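Local coordinates for protein CalS11 (Micromonospora echinospora, PDB 3TOS) that probably acts as an S-adenosylmethionine-dependent O-methyltransferase connected with calicheamicin, and binds S-adenosyl-L-homocysteine and glutamate, at residues G111-N116 against E164-E169; I73-V78 against Y187-L192; P123-G128 against P221-E226; D191-T196 against E226-R231. One frame throughout, in Å; residues are numbered along the deposited sequence.

Contact 1. Residues G111-N116 against E164-E169. With SAH (S-adenosyl-L-homocysteine), chain O.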
# COMPACT_ATOMS: atom_id res chain seq x y z
N GLY B 111 -44.85 -14.96 -14.35
CA GLY B 111 -43.96 -15.38 -15.42
C GLY B 111 -43.76 -14.34 -16.49
O GLY B 111 -44.34 -13.25 -16.44
N PHE B 112 -42.96 -14.66 -17.49
CA PHE B 112 -42.74 -13.68 -18.56
C PHE B 112 -44.06 -13.18 -19.16
O PHE B 112 -44.92 -14.00 -19.52
CB PHE B 112 -41.95 -14.32 -19.73
CG PHE B 112 -40.55 -14.73 -19.42
CD1 PHE B 112 -39.74 -14.03 -18.55
CD2 PHE B 112 -40.01 -15.82 -20.11
CE1 PHE B 112 -38.44 -14.44 -18.29
CE2 PHE B 112 -38.67 -16.22 -19.87
CZ PHE B 112 -37.89 -15.52 -18.97
N PRO B 113 -44.27 -11.86 -19.29
CA PRO B 113 -45.58 -11.41 -19.82
C PRO B 113 -45.68 -11.39 -21.35
O PRO B 113 -46.79 -11.43 -21.91
CB PRO B 113 -45.70 -9.98 -19.29
CG PRO B 113 -44.25 -9.52 -19.26
CD PRO B 113 -43.44 -10.72 -18.81
N ASP B 114 -44.52 -11.29 -22.01
CA ASP B 114 -44.39 -11.40 -23.47
C ASP B 114 -42.94 -11.67 -23.71
O ASP B 114 -42.12 -11.49 -22.77
CB ASP B 114 -44.79 -10.09 -24.15
CG ASP B 114 -44.22 -8.88 -23.47
OD1 ASP B 114 -43.00 -8.74 -23.27
OD2 ASP B 114 -45.03 -8.05 -23.07
N VAL B 115 -42.58 -12.13 -24.91
CA VAL B 115 -41.16 -12.04 -25.24
C VAL B 115 -40.92 -11.42 -26.61
O VAL B 115 -41.81 -11.34 -27.44
CB VAL B 115 -40.46 -13.44 -25.15
CG1 VAL B 115 -40.75 -14.13 -23.81
CG2 VAL B 115 -40.89 -14.37 -26.29
N ASN B 116 -39.67 -10.99 -26.86
CA ASN B 116 -39.31 -10.44 -28.15
C ASN B 116 -38.63 -11.56 -28.93
O ASN B 116 -38.04 -12.48 -28.32
CB ASN B 116 -38.35 -9.24 -27.88
CG ASN B 116 -37.97 -8.46 -29.09
OD1 ASN B 116 -37.15 -8.92 -29.89
ND2 ASN B 116 -38.49 -7.24 -29.21
N GLU B 164 -46.07 -5.64 -7.82
CA GLU B 164 -46.59 -6.67 -8.79
C GLU B 164 -47.02 -6.02 -10.08
O GLU B 164 -47.80 -5.04 -10.06
CB GLU B 164 -47.81 -7.40 -8.19
CG GLU B 164 -47.52 -8.00 -6.83
CD GLU B 164 -48.73 -8.69 -6.23
OE1 GLU B 164 -49.40 -9.47 -6.98
OE2 GLU B 164 -48.98 -8.46 -5.00
N GLY B 165 -46.55 -6.60 -11.19
CA GLY B 165 -46.94 -6.19 -12.53
C GLY B 165 -45.76 -6.11 -13.48
O GLY B 165 -44.64 -6.52 -13.16
N ASP B 166 -46.02 -5.60 -14.70
CA ASP B 166 -44.97 -5.49 -15.71
C ASP B 166 -44.08 -4.31 -15.41
O ASP B 166 -44.58 -3.19 -15.26
CB ASP B 166 -45.68 -5.30 -17.04
CG ASP B 166 -44.77 -5.33 -18.20
OD1 ASP B 166 -43.58 -5.00 -18.10
OD2 ASP B 166 -45.24 -5.77 -19.26
N VAL B 167 -42.77 -4.55 -15.27
CA VAL B 167 -41.78 -3.48 -14.92
C VAL B 167 -41.82 -2.31 -15.85
O VAL B 167 -41.44 -1.19 -15.44
CB VAL B 167 -40.32 -3.99 -14.77
CG1 VAL B 167 -40.17 -4.94 -13.53
CG2 VAL B 167 -39.81 -4.63 -16.05
N ARG B 168 -42.24 -2.50 -17.09
CA ARG B 168 -42.34 -1.37 -18.02
C ARG B 168 -43.27 -0.28 -17.48
O ARG B 168 -43.07 0.93 -17.74
CB ARG B 168 -42.80 -1.83 -19.41
CG ARG B 168 -41.73 -2.68 -20.07
CD ARG B 168 -42.18 -3.30 -21.37
NE ARG B 168 -42.95 -4.49 -21.08
CZ ARG B 168 -43.12 -5.50 -21.92
NH1 ARG B 168 -42.56 -5.50 -23.13
NH2 ARG B 168 -43.85 -6.51 -21.53
N GLU B 169 -44.26 -0.71 -16.70
CA GLU B 169 -45.20 0.24 -16.05
C GLU B 169 -44.86 0.50 -14.58
O GLU B 169 -44.94 1.65 -14.08
CB GLU B 169 -46.64 -0.28 -16.18
CG GLU B 169 -47.24 -0.09 -17.57
CD GLU B 169 -46.60 -0.91 -18.75
OE1 GLU B 169 -46.62 -2.18 -18.77
OE2 GLU B 169 -46.12 -0.26 -19.71
N SAH O . -34.18 -13.65 -9.13
CA SAH O . -34.89 -14.97 -9.19
CB SAH O . -35.07 -15.49 -10.60
CG SAH O . -36.01 -14.59 -11.44
SD SAH O . -36.58 -15.48 -12.87
C SAH O . -34.01 -15.95 -8.41
O SAH O . -34.39 -17.15 -8.25
OXT SAH O . -33.00 -15.57 -7.81
C5' SAH O . -37.07 -14.17 -14.00
C4' SAH O . -38.26 -13.29 -13.49
O4' SAH O . -38.36 -12.13 -14.31
C3' SAH O . -39.58 -14.07 -13.66
O3' SAH O . -40.21 -14.29 -12.38
C2' SAH O . -40.37 -13.17 -14.59
O2' SAH O . -41.79 -13.13 -14.34
C1' SAH O . -39.72 -11.79 -14.35
N9 SAH O . -39.94 -10.86 -15.49
C8 SAH O . -39.49 -10.98 -16.77
N7 SAH O . -40.00 -9.93 -17.46
C5 SAH O . -40.77 -9.17 -16.65
C6 SAH O . -41.56 -7.95 -16.81
N6 SAH O . -41.68 -7.37 -18.03
N1 SAH O . -42.19 -7.47 -15.70
C2 SAH O . -42.07 -8.08 -14.48
N3 SAH O . -41.42 -9.25 -14.27
C4 SAH O . -40.72 -9.77 -15.34

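Contact 2. Residues I73-V78 against Y187-L192. With SAH (S-adenosyl-L-homocysteine), chain O.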
# COMPACT_ATOMS: atom_id res chain seq x y z
N ILE B 73 -32.15 -1.08 -2.44
CA ILE B 73 -31.81 -2.29 -3.21
C ILE B 73 -33.06 -2.66 -4.00
O ILE B 73 -34.16 -2.77 -3.41
CB ILE B 73 -31.42 -3.48 -2.26
CG1 ILE B 73 -30.16 -3.10 -1.49
CG2 ILE B 73 -31.19 -4.77 -3.12
CD1 ILE B 73 -29.85 -4.13 -0.34
N MSE B 74 -32.89 -2.78 -5.32
CA MSE B 74 -33.98 -3.22 -6.20
C MSE B 74 -33.62 -4.48 -6.93
O MSE B 74 -32.49 -4.59 -7.42
CB MSE B 74 -34.31 -2.13 -7.24
CG MSE B 74 -34.88 -0.87 -6.59
SE MSE B 74 -35.38 0.34 -8.04
CE MSE B 74 -36.38 1.50 -6.91
N GLU B 75 -34.56 -5.46 -7.00
CA GLU B 75 -34.37 -6.64 -7.85
C GLU B 75 -35.47 -6.62 -8.87
O GLU B 75 -36.63 -6.47 -8.51
CB GLU B 75 -34.39 -7.97 -7.08
CG GLU B 75 -34.13 -9.12 -8.11
CD GLU B 75 -34.05 -10.48 -7.48
OE1 GLU B 75 -34.86 -10.78 -6.56
OE2 GLU B 75 -33.20 -11.25 -7.92
N PHE B 76 -35.10 -6.69 -10.14
CA PHE B 76 -36.08 -6.80 -11.22
C PHE B 76 -36.06 -8.27 -11.65
O PHE B 76 -35.12 -8.75 -12.32
CB PHE B 76 -35.69 -5.87 -12.36
CG PHE B 76 -35.33 -4.49 -11.88
CD1 PHE B 76 -36.31 -3.64 -11.35
CD2 PHE B 76 -34.00 -4.05 -11.93
CE1 PHE B 76 -35.94 -2.33 -10.86
CE2 PHE B 76 -33.62 -2.81 -11.41
CZ PHE B 76 -34.62 -1.92 -10.90
N GLY B 77 -37.11 -8.99 -11.26
CA GLY B 77 -37.20 -10.45 -11.56
C GLY B 77 -36.94 -11.17 -10.25
O GLY B 77 -35.78 -11.43 -9.89
N VAL B 78 -38.02 -11.52 -9.54
CA VAL B 78 -37.94 -12.04 -8.17
C VAL B 78 -38.22 -13.53 -8.14
O VAL B 78 -37.59 -14.23 -7.36
CB VAL B 78 -39.02 -11.30 -7.34
CG1 VAL B 78 -39.17 -11.85 -5.91
CG2 VAL B 78 -38.61 -9.79 -7.25
N TYR B 187 -30.40 -4.95 -9.22
CA TYR B 187 -30.12 -6.32 -9.66
C TYR B 187 -31.06 -6.72 -10.79
O TYR B 187 -32.25 -6.96 -10.58
CB TYR B 187 -30.19 -7.30 -8.46
CG TYR B 187 -29.49 -8.59 -8.84
CD1 TYR B 187 -30.18 -9.64 -9.48
CD2 TYR B 187 -28.12 -8.77 -8.61
CE1 TYR B 187 -29.51 -10.78 -9.92
CE2 TYR B 187 -27.45 -9.91 -9.01
CZ TYR B 187 -28.14 -10.90 -9.67
OH TYR B 187 -27.46 -12.03 -10.08
N PHE B 188 -30.53 -6.81 -12.00
CA PHE B 188 -31.34 -7.20 -13.15
C PHE B 188 -31.38 -8.69 -13.35
O PHE B 188 -30.36 -9.33 -13.69
CB PHE B 188 -30.73 -6.55 -14.42
CG PHE B 188 -31.06 -5.09 -14.52
CD1 PHE B 188 -30.32 -4.13 -13.81
CD2 PHE B 188 -32.08 -4.69 -15.34
CE1 PHE B 188 -30.64 -2.75 -13.90
CE2 PHE B 188 -32.40 -3.35 -15.46
CZ PHE B 188 -31.66 -2.34 -14.74
N ASP B 189 -32.56 -9.25 -13.21
CA ASP B 189 -32.76 -10.69 -13.42
C ASP B 189 -34.08 -10.96 -14.12
O ASP B 189 -34.84 -11.89 -13.76
CB ASP B 189 -32.72 -11.46 -12.09
CG ASP B 189 -32.44 -12.94 -12.28
OD1 ASP B 189 -32.23 -13.36 -13.42
OD2 ASP B 189 -32.45 -13.68 -11.26
N LEU B 190 -34.35 -10.18 -15.18
CA LEU B 190 -35.59 -10.35 -15.95
C LEU B 190 -35.40 -11.22 -17.15
O LEU B 190 -36.41 -11.65 -17.75
CB LEU B 190 -36.08 -8.98 -16.47
CG LEU B 190 -36.32 -7.88 -15.44
CD1 LEU B 190 -36.21 -6.52 -16.16
CD2 LEU B 190 -37.75 -8.04 -14.90
N ASP B 191 -34.14 -11.44 -17.55
CA ASP B 191 -33.78 -12.26 -18.76
C ASP B 191 -34.03 -11.59 -20.11
O ASP B 191 -33.24 -11.75 -21.02
CB ASP B 191 -34.42 -13.67 -18.74
CG ASP B 191 -33.98 -14.46 -17.53
OD1 ASP B 191 -32.75 -14.50 -17.26
OD2 ASP B 191 -34.85 -15.02 -16.80
N LEU B 192 -35.16 -10.87 -20.23
CA LEU B 192 -35.70 -10.45 -21.53
C LEU B 192 -35.22 -9.05 -21.88
O LEU B 192 -35.10 -8.16 -21.01
CB LEU B 192 -37.22 -10.42 -21.46
CG LEU B 192 -37.80 -11.77 -21.04
CD1 LEU B 192 -39.34 -11.57 -20.93
CD2 LEU B 192 -37.48 -12.82 -22.15
N SAH O . -34.18 -13.65 -9.13
CA SAH O . -34.89 -14.97 -9.19
CB SAH O . -35.07 -15.49 -10.60
CG SAH O . -36.01 -14.59 -11.44
SD SAH O . -36.58 -15.48 -12.87
C SAH O . -34.01 -15.95 -8.41
O SAH O . -34.39 -17.15 -8.25
OXT SAH O . -33.00 -15.57 -7.81
C5' SAH O . -37.07 -14.17 -14.00
C4' SAH O . -38.26 -13.29 -13.49
O4' SAH O . -38.36 -12.13 -14.31
C3' SAH O . -39.58 -14.07 -13.66
O3' SAH O . -40.21 -14.29 -12.38
C2' SAH O . -40.37 -13.17 -14.59
O2' SAH O . -41.79 -13.13 -14.34
C1' SAH O . -39.72 -11.79 -14.35
N9 SAH O . -39.94 -10.86 -15.49
C8 SAH O . -39.49 -10.98 -16.77
N7 SAH O . -40.00 -9.93 -17.46
C5 SAH O . -40.77 -9.17 -16.65
C6 SAH O . -41.56 -7.95 -16.81
N6 SAH O . -41.68 -7.37 -18.03
N1 SAH O . -42.19 -7.47 -15.70
C2 SAH O . -42.07 -8.08 -14.48
N3 SAH O . -41.42 -9.25 -14.27
C4 SAH O . -40.72 -9.77 -15.34

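Contact 3. Residues P123-G128 against P221-E226. With GLU (glutamic acid), chain P.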
# COMPACT_ATOMS: atom_id res chain seq x y z
N PRO B 123 -35.39 -22.88 -25.24
CA PRO B 123 -36.74 -23.45 -25.27
C PRO B 123 -37.61 -22.98 -24.10
O PRO B 123 -38.72 -23.50 -23.86
CB PRO B 123 -36.49 -24.96 -25.19
CG PRO B 123 -35.23 -25.06 -24.34
CD PRO B 123 -34.38 -23.83 -24.76
N THR B 124 -37.12 -22.02 -23.33
CA THR B 124 -37.97 -21.53 -22.22
C THR B 124 -38.37 -20.07 -22.34
O THR B 124 -38.97 -19.49 -21.42
CB THR B 124 -37.36 -21.79 -20.83
OG1 THR B 124 -36.07 -21.17 -20.76
CG2 THR B 124 -37.25 -23.28 -20.57
N ALA B 125 -38.16 -19.50 -23.53
CA ALA B 125 -38.56 -18.11 -23.78
C ALA B 125 -40.00 -18.04 -24.31
O ALA B 125 -40.25 -17.87 -25.52
CB ALA B 125 -37.56 -17.43 -24.74
N TYR B 126 -40.96 -18.19 -23.40
CA TYR B 126 -42.36 -18.11 -23.78
C TYR B 126 -43.16 -17.48 -22.65
O TYR B 126 -42.73 -17.48 -21.48
CB TYR B 126 -42.94 -19.49 -24.20
CG TYR B 126 -42.73 -20.58 -23.17
CD1 TYR B 126 -43.45 -20.57 -21.97
CD2 TYR B 126 -41.79 -21.59 -23.36
CE1 TYR B 126 -43.28 -21.58 -20.96
CE2 TYR B 126 -41.61 -22.59 -22.37
CZ TYR B 126 -42.34 -22.57 -21.17
OH TYR B 126 -42.13 -23.57 -20.22
N GLN B 127 -44.30 -16.89 -23.01
CA GLN B 127 -45.18 -16.25 -21.98
C GLN B 127 -45.55 -17.23 -20.84
O GLN B 127 -45.92 -18.39 -21.07
CB GLN B 127 -46.46 -15.70 -22.66
CG GLN B 127 -47.31 -14.75 -21.81
CD GLN B 127 -48.05 -15.39 -20.61
OE1 GLN B 127 -48.06 -14.84 -19.46
NE2 GLN B 127 -48.71 -16.51 -20.87
N GLY B 128 -45.37 -16.76 -19.61
CA GLY B 128 -45.70 -17.52 -18.43
C GLY B 128 -44.57 -18.30 -17.82
O GLY B 128 -44.72 -18.81 -16.73
N PRO B 221 -25.52 -17.08 -23.81
CA PRO B 221 -26.11 -17.27 -25.14
C PRO B 221 -27.62 -17.54 -25.12
O PRO B 221 -28.32 -17.16 -26.09
CB PRO B 221 -25.36 -18.52 -25.68
CG PRO B 221 -23.98 -18.48 -25.00
CD PRO B 221 -24.31 -17.92 -23.58
N LYS B 222 -28.14 -18.14 -24.05
CA LYS B 222 -29.56 -18.45 -23.98
C LYS B 222 -30.42 -17.17 -23.82
O LYS B 222 -31.58 -17.16 -24.18
CB LYS B 222 -29.81 -19.39 -22.80
CG LYS B 222 -31.22 -19.92 -22.77
CD LYS B 222 -31.35 -20.75 -21.47
CE LYS B 222 -32.21 -21.88 -21.63
NZ LYS B 222 -32.21 -22.65 -20.33
N TRP B 223 -29.81 -16.09 -23.27
CA TRP B 223 -30.59 -14.90 -22.91
C TRP B 223 -29.82 -13.65 -23.29
O TRP B 223 -29.25 -12.96 -22.42
CB TRP B 223 -30.87 -14.84 -21.38
CG TRP B 223 -31.63 -16.02 -20.83
CD1 TRP B 223 -31.15 -16.96 -19.96
CD2 TRP B 223 -33.00 -16.35 -21.07
NE1 TRP B 223 -32.15 -17.86 -19.64
CE2 TRP B 223 -33.29 -17.51 -20.31
CE3 TRP B 223 -34.01 -15.78 -21.86
CZ2 TRP B 223 -34.54 -18.10 -20.30
CZ3 TRP B 223 -35.28 -16.38 -21.83
CH2 TRP B 223 -35.51 -17.54 -21.08
N PRO B 224 -29.78 -13.36 -24.58
CA PRO B 224 -28.98 -12.22 -25.05
C PRO B 224 -29.67 -10.86 -24.77
O PRO B 224 -29.07 -9.83 -25.12
CB PRO B 224 -28.86 -12.51 -26.56
CG PRO B 224 -30.20 -13.15 -26.91
CD PRO B 224 -30.50 -14.05 -25.67
N GLY B 225 -30.87 -10.84 -24.16
CA GLY B 225 -31.61 -9.59 -24.06
C GLY B 225 -30.95 -8.50 -23.21
O GLY B 225 -31.03 -7.32 -23.54
N GLU B 226 -30.32 -8.90 -22.09
CA GLU B 226 -29.62 -7.90 -21.24
C GLU B 226 -28.47 -7.23 -22.00
O GLU B 226 -28.26 -6.01 -21.88
CB GLU B 226 -29.15 -8.55 -19.94
CG GLU B 226 -30.34 -8.79 -19.00
CD GLU B 226 -30.03 -9.76 -17.90
OE1 GLU B 226 -28.84 -10.11 -17.71
OE2 GLU B 226 -31.00 -10.23 -17.27
N GLU P . -31.09 -16.66 -14.27
CA GLU P . -31.65 -17.89 -13.60
C GLU P . -30.50 -18.71 -13.03
O GLU P . -29.33 -18.31 -13.16
CB GLU P . -32.48 -18.76 -14.60
CG GLU P . -31.63 -19.28 -15.79
CD GLU P . -32.44 -20.07 -16.83
OE1 GLU P . -33.53 -20.60 -16.50
OE2 GLU P . -31.92 -20.24 -17.94
OXT GLU P . -30.68 -19.80 -12.46
O HOH W 1 -34.61 -21.80 -18.71

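Contact 4. Residues D191-T196 against E226-R231. With SAH (S-adenosyl-L-homocysteine), chain O.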
# COMPACT_ATOMS: atom_id res chain seq x y z
N ASP B 191 -34.14 -11.44 -17.55
CA ASP B 191 -33.78 -12.26 -18.76
C ASP B 191 -34.03 -11.59 -20.11
O ASP B 191 -33.24 -11.75 -21.02
CB ASP B 191 -34.42 -13.67 -18.74
CG ASP B 191 -33.98 -14.46 -17.53
OD1 ASP B 191 -32.75 -14.50 -17.26
OD2 ASP B 191 -34.85 -15.02 -16.80
N LEU B 192 -35.16 -10.87 -20.23
CA LEU B 192 -35.70 -10.45 -21.53
C LEU B 192 -35.22 -9.05 -21.88
O LEU B 192 -35.10 -8.16 -21.01
CB LEU B 192 -37.22 -10.42 -21.46
CG LEU B 192 -37.80 -11.77 -21.04
CD1 LEU B 192 -39.34 -11.57 -20.93
CD2 LEU B 192 -37.48 -12.82 -22.15
N TYR B 193 -35.06 -8.85 -23.20
CA TYR B 193 -34.59 -7.58 -23.75
C TYR B 193 -35.47 -6.37 -23.41
O TYR B 193 -34.96 -5.38 -22.85
CB TYR B 193 -34.50 -7.75 -25.27
CG TYR B 193 -34.44 -6.44 -26.03
CD1 TYR B 193 -33.37 -5.57 -25.85
CD2 TYR B 193 -35.42 -6.13 -26.96
CE1 TYR B 193 -33.30 -4.38 -26.51
CE2 TYR B 193 -35.39 -4.88 -27.63
CZ TYR B 193 -34.31 -4.02 -27.39
OH TYR B 193 -34.19 -2.81 -28.07
N GLU B 194 -36.75 -6.41 -23.74
CA GLU B 194 -37.59 -5.17 -23.64
C GLU B 194 -37.70 -4.61 -22.21
O GLU B 194 -37.49 -3.42 -22.01
CB GLU B 194 -38.99 -5.40 -24.25
CG GLU B 194 -38.90 -5.58 -25.75
CD GLU B 194 -40.26 -5.57 -26.40
OE1 GLU B 194 -41.22 -4.95 -25.83
OE2 GLU B 194 -40.40 -6.08 -27.52
N PRO B 195 -38.04 -5.45 -21.23
CA PRO B 195 -38.17 -4.87 -19.90
C PRO B 195 -36.81 -4.46 -19.34
O PRO B 195 -36.75 -3.49 -18.59
CB PRO B 195 -38.76 -6.04 -19.09
CG PRO B 195 -38.46 -7.26 -19.84
CD PRO B 195 -38.55 -6.85 -21.29
N THR B 196 -35.75 -5.19 -19.68
CA THR B 196 -34.42 -4.75 -19.25
C THR B 196 -34.11 -3.33 -19.74
O THR B 196 -33.59 -2.52 -18.97
CB THR B 196 -33.32 -5.75 -19.67
OG1 THR B 196 -33.63 -7.03 -19.08
CG2 THR B 196 -31.92 -5.28 -19.22
N GLU B 226 -30.32 -8.90 -22.09
CA GLU B 226 -29.62 -7.90 -21.24
C GLU B 226 -28.47 -7.23 -22.00
O GLU B 226 -28.26 -6.01 -21.88
CB GLU B 226 -29.15 -8.55 -19.94
CG GLU B 226 -30.34 -8.79 -19.00
CD GLU B 226 -30.03 -9.76 -17.90
OE1 GLU B 226 -28.84 -10.11 -17.71
OE2 GLU B 226 -31.00 -10.23 -17.27
N ASN B 227 -27.73 -8.02 -22.78
CA ASN B 227 -26.62 -7.49 -23.55
C ASN B 227 -27.15 -6.55 -24.65
O ASN B 227 -26.66 -5.41 -24.80
CB ASN B 227 -25.81 -8.67 -24.16
CG ASN B 227 -24.56 -8.21 -24.89
OD1 ASN B 227 -24.61 -7.29 -25.71
ND2 ASN B 227 -23.42 -8.82 -24.56
N ILE B 228 -28.15 -6.99 -25.38
CA ILE B 228 -28.72 -6.16 -26.43
C ILE B 228 -29.26 -4.85 -25.84
O ILE B 228 -29.04 -3.77 -26.42
CB ILE B 228 -29.85 -6.89 -27.19
CG1 ILE B 228 -29.29 -8.11 -27.97
CG2 ILE B 228 -30.49 -5.95 -28.23
CD1 ILE B 228 -30.38 -9.17 -28.26
N ALA B 229 -29.89 -4.94 -24.67
CA ALA B 229 -30.39 -3.77 -23.97
C ALA B 229 -29.24 -2.81 -23.59
O ALA B 229 -29.31 -1.58 -23.83
CB ALA B 229 -31.19 -4.16 -22.75
N MSE B 230 -28.18 -3.36 -22.97
CA MSE B 230 -27.07 -2.53 -22.56
C MSE B 230 -26.40 -1.88 -23.77
O MSE B 230 -26.00 -0.71 -23.72
CB MSE B 230 -26.03 -3.32 -21.77
CG MSE B 230 -24.80 -2.46 -21.43
SE MSE B 230 -23.88 -2.91 -19.75
CE MSE B 230 -24.93 -1.78 -18.54
N ARG B 231 -26.24 -2.63 -24.85
CA ARG B 231 -25.58 -2.04 -26.02
C ARG B 231 -26.41 -0.92 -26.63
O ARG B 231 -25.86 0.07 -27.19
CB ARG B 231 -25.27 -3.15 -27.04
CG ARG B 231 -24.01 -3.88 -26.69
CD ARG B 231 -23.55 -4.84 -27.82
NE ARG B 231 -24.42 -6.01 -28.05
CZ ARG B 231 -25.14 -6.23 -29.14
NH1 ARG B 231 -25.85 -7.35 -29.20
NH2 ARG B 231 -25.15 -5.34 -30.15
N SAH O . -34.18 -13.65 -9.13
CA SAH O . -34.89 -14.97 -9.19
CB SAH O . -35.07 -15.49 -10.60
CG SAH O . -36.01 -14.59 -11.44
SD SAH O . -36.58 -15.48 -12.87
C SAH O . -34.01 -15.95 -8.41
O SAH O . -34.39 -17.15 -8.25
OXT SAH O . -33.00 -15.57 -7.81
C5' SAH O . -37.07 -14.17 -14.00
C4' SAH O . -38.26 -13.29 -13.49
O4' SAH O . -38.36 -12.13 -14.31
C3' SAH O . -39.58 -14.07 -13.66
O3' SAH O . -40.21 -14.29 -12.38
C2' SAH O . -40.37 -13.17 -14.59
O2' SAH O . -41.79 -13.13 -14.34
C1' SAH O . -39.72 -11.79 -14.35
N9 SAH O . -39.94 -10.86 -15.49
C8 SAH O . -39.49 -10.98 -16.77
N7 SAH O . -40.00 -9.93 -17.46
C5 SAH O . -40.77 -9.17 -16.65
C6 SAH O . -41.56 -7.95 -16.81
N6 SAH O . -41.68 -7.37 -18.03
N1 SAH O . -42.19 -7.47 -15.70
C2 SAH O . -42.07 -8.08 -14.48
N3 SAH O . -41.42 -9.25 -14.27
C4 SAH O . -40.72 -9.77 -15.34
O HOH W 2 -30.52 -11.41 -20.56
O HOH W 3 -32.73 -8.13 -16.65

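Contact 1. Residues G111-N116 against E164-E169
Arg168 and Asp114 join the two segments through a salt bridge. The carboxylate comes to the edge of the guanidinium. Asp114 is modelled in two conformers and its bond to NH2 is very short, so the fine geometry here is doubtful. Pro113 CG lies 3.8 Å from Arg168 NH2 and 3.6 Å from SAH N6. Arg168 also grips Asp166 side-on. Arg168 NE lies 3.1 Å from Asp166 OD1, and Arg168 NH2 lies 2.8 Å from Asp166 OD2, on the syn lone pair. A bend in the arginine chain (chi3 -81°) turns the guanidinium to this carboxylate. Arg168 N donates to Asp166 OD1 at 3.0 Å, a capping bond, with Asp166 at the N-cap of helix 167-177. SAH N6 donates to Asp166 OD1 at 3.0 Å, nearly straight (169°). Val167 N donates to N1 of SAH at 3.0 Å, so the adenine is held at two adjacent positions. Phe112 meets C8 of SAH with its ring edge, CD1 being 3.5 Å away. With an alanine at Asp166, the adenine amino group would probably lose its acceptor, the helix its cap and Arg168 one of its carboxylate partners. Glu194 of helix 193-203 forms a further salt bridge with Arg168 NH1, and Val167 packs on Pro195 and Val199 of that helix. Segment 164-169 links strand 160-164 to helix 167-177; segment 111-116 follows strand 103-107.

Contact 2. Residues I73-V78 against Y187-L192
Glu75 with Tyr187 and Phe76 with Phe188 pair in parallel within the Rossmann-like sheet of the methyltransferase fold, where strands 72-76 and 183-188 are neighbours. Tyr187 N donates to Met74 O at 2.8 Å, and Phe76 N donates to Tyr187 O at 2.9 Å. Asp189 N carries the ladder past the end of the strand, bonding to Phe76 O at 2.8 Å. On one face of the sheet the Phe76 ring turns its edge to the face of Phe188. CD2 of Phe76 sits over the ring centre, and the planes are 51° apart. Phe76 CB packs on Leu190 CG at 3.7 Å, and CD2 of Leu190 reaches C4 of SAH at 3.5 Å. Gly77 permits the close approach after the strand, because a CB there would clash with Asp189 O. The amino group of SAH lies at this end of the sheet. SAH N bonds to Asp189 OD2 at 2.7 Å and to Gly77 O at 2.8 Å. OE2 of Glu75, which also bonds to His83, is 2.9 Å from the same SAH N. Two carboxylates therefore gather round one amino group, whose positive charge probably offsets their mutual repulsion.

Contact 3. Residues P123-G128 against P221-E226
Thr124 sets OG1 between its own backbone N and carbonyl carbon (chi1 58°), while Trp223 puts CG anti to its carbonyl carbon (chi1 -59°). The two side chains then cross at about a right angle, and OG1 of Thr124 lies 3.5 Å from CZ2 of Trp223. Next to it, CB of Ala125 packs on CZ3 of Trp223 at 3.8 Å. An inverse gamma turn centred on Ala125 places the methyl group against the indole. The carbonyl O of Thr124 stands at the indole edge, in the ring plane. The ligand meets this edge too. NE1 of Trp223 donates to OE2 of the bound glutamate at 2.9 Å, in an almost straight bond of 174° that orients the side-chain carboxylate. Lys222 NZ adds a weak bond of 3.4 Å to OE2 of the glutamate. A water completes the link between the segments. The water O lies 2.6 Å from Thr124 OG1. The water O accepts from Lys222 NZ at 3.0 Å. The water O donates to OE1 of the glutamate at 2.7 Å. The side-chain carboxylate is thus held by the lysine, the indole and the water together. Asp216 and Glu217, which also contact the sodium ion, bond to the glutamate as well. Lys222 and Trp223 line a glutamate pocket near SAH, and Thr124 joins it through the water. Acceptor substrates of this methyltransferase fold bind beside the cofactor, so the glutamate may mark that region.

Contact 4. Residues D191-T196 against E226-R231
Tyr193 and Glu226 bring the two backbones closest, with CA atoms 5.6 Å apart at the starts of helices 193-203 and 225-233. Leu192 is the N-cap of the first helix. A water accepts from Glu226 N at 2.9 Å and also bonds to Asp191 O. Helix 193-203 follows strand 183-188 in the alternating pattern of the Rossmann-like fold, and helix 225-233 packs beside it. Tyr193 CE1 meets CG2 of Ile228 at 3.6 Å, the side chains crossing at about a right angle. CG2 of Thr196, anti to its backbone N with OG1 beside that N (chi1 -59°), packs on CB of Ala229 at 3.8 Å. Thr196 OG1 donates to Leu192 O at 2.7 Å and receives a second water, which also donates to Glu226 OE2. Replacing Thr196 by an alanine would probably leave that water without one of its partners and open a gap beside Ala229. Glu226 OE2 takes a weak bond from Asp191 N, while its OE1 accepts from Glu217 N. Asn227 ND2 bonds to Thr181 O of the second subunit.

How the contacts relate
Contacts 1, 2 and 4 all touch SAH. Contact 1 holds the adenine and contact 2 the amino group, with centres 11 Å apart. Contact 3 belongs to the glutamate pocket, and its Trp223 side chain is about 8 Å from SAH. Contacts 2 and 4 share Asp191 and Leu192, so the turn after strand 183-188 serves both the cofactor and the helix pair. Contacts 3 and 4 share Glu226. Leu192 CD1 lies 3.4 Å from Phe112 CD1, tying contact 1 to contacts 2 and 4. Asp191 CB packs on Trp223 CE3 at 3.8 Å, tying contacts 2 and 4 to contact 3. Phe112 O and Gly128 N, 2.8 Å apart, probably link contacts 1 and 3.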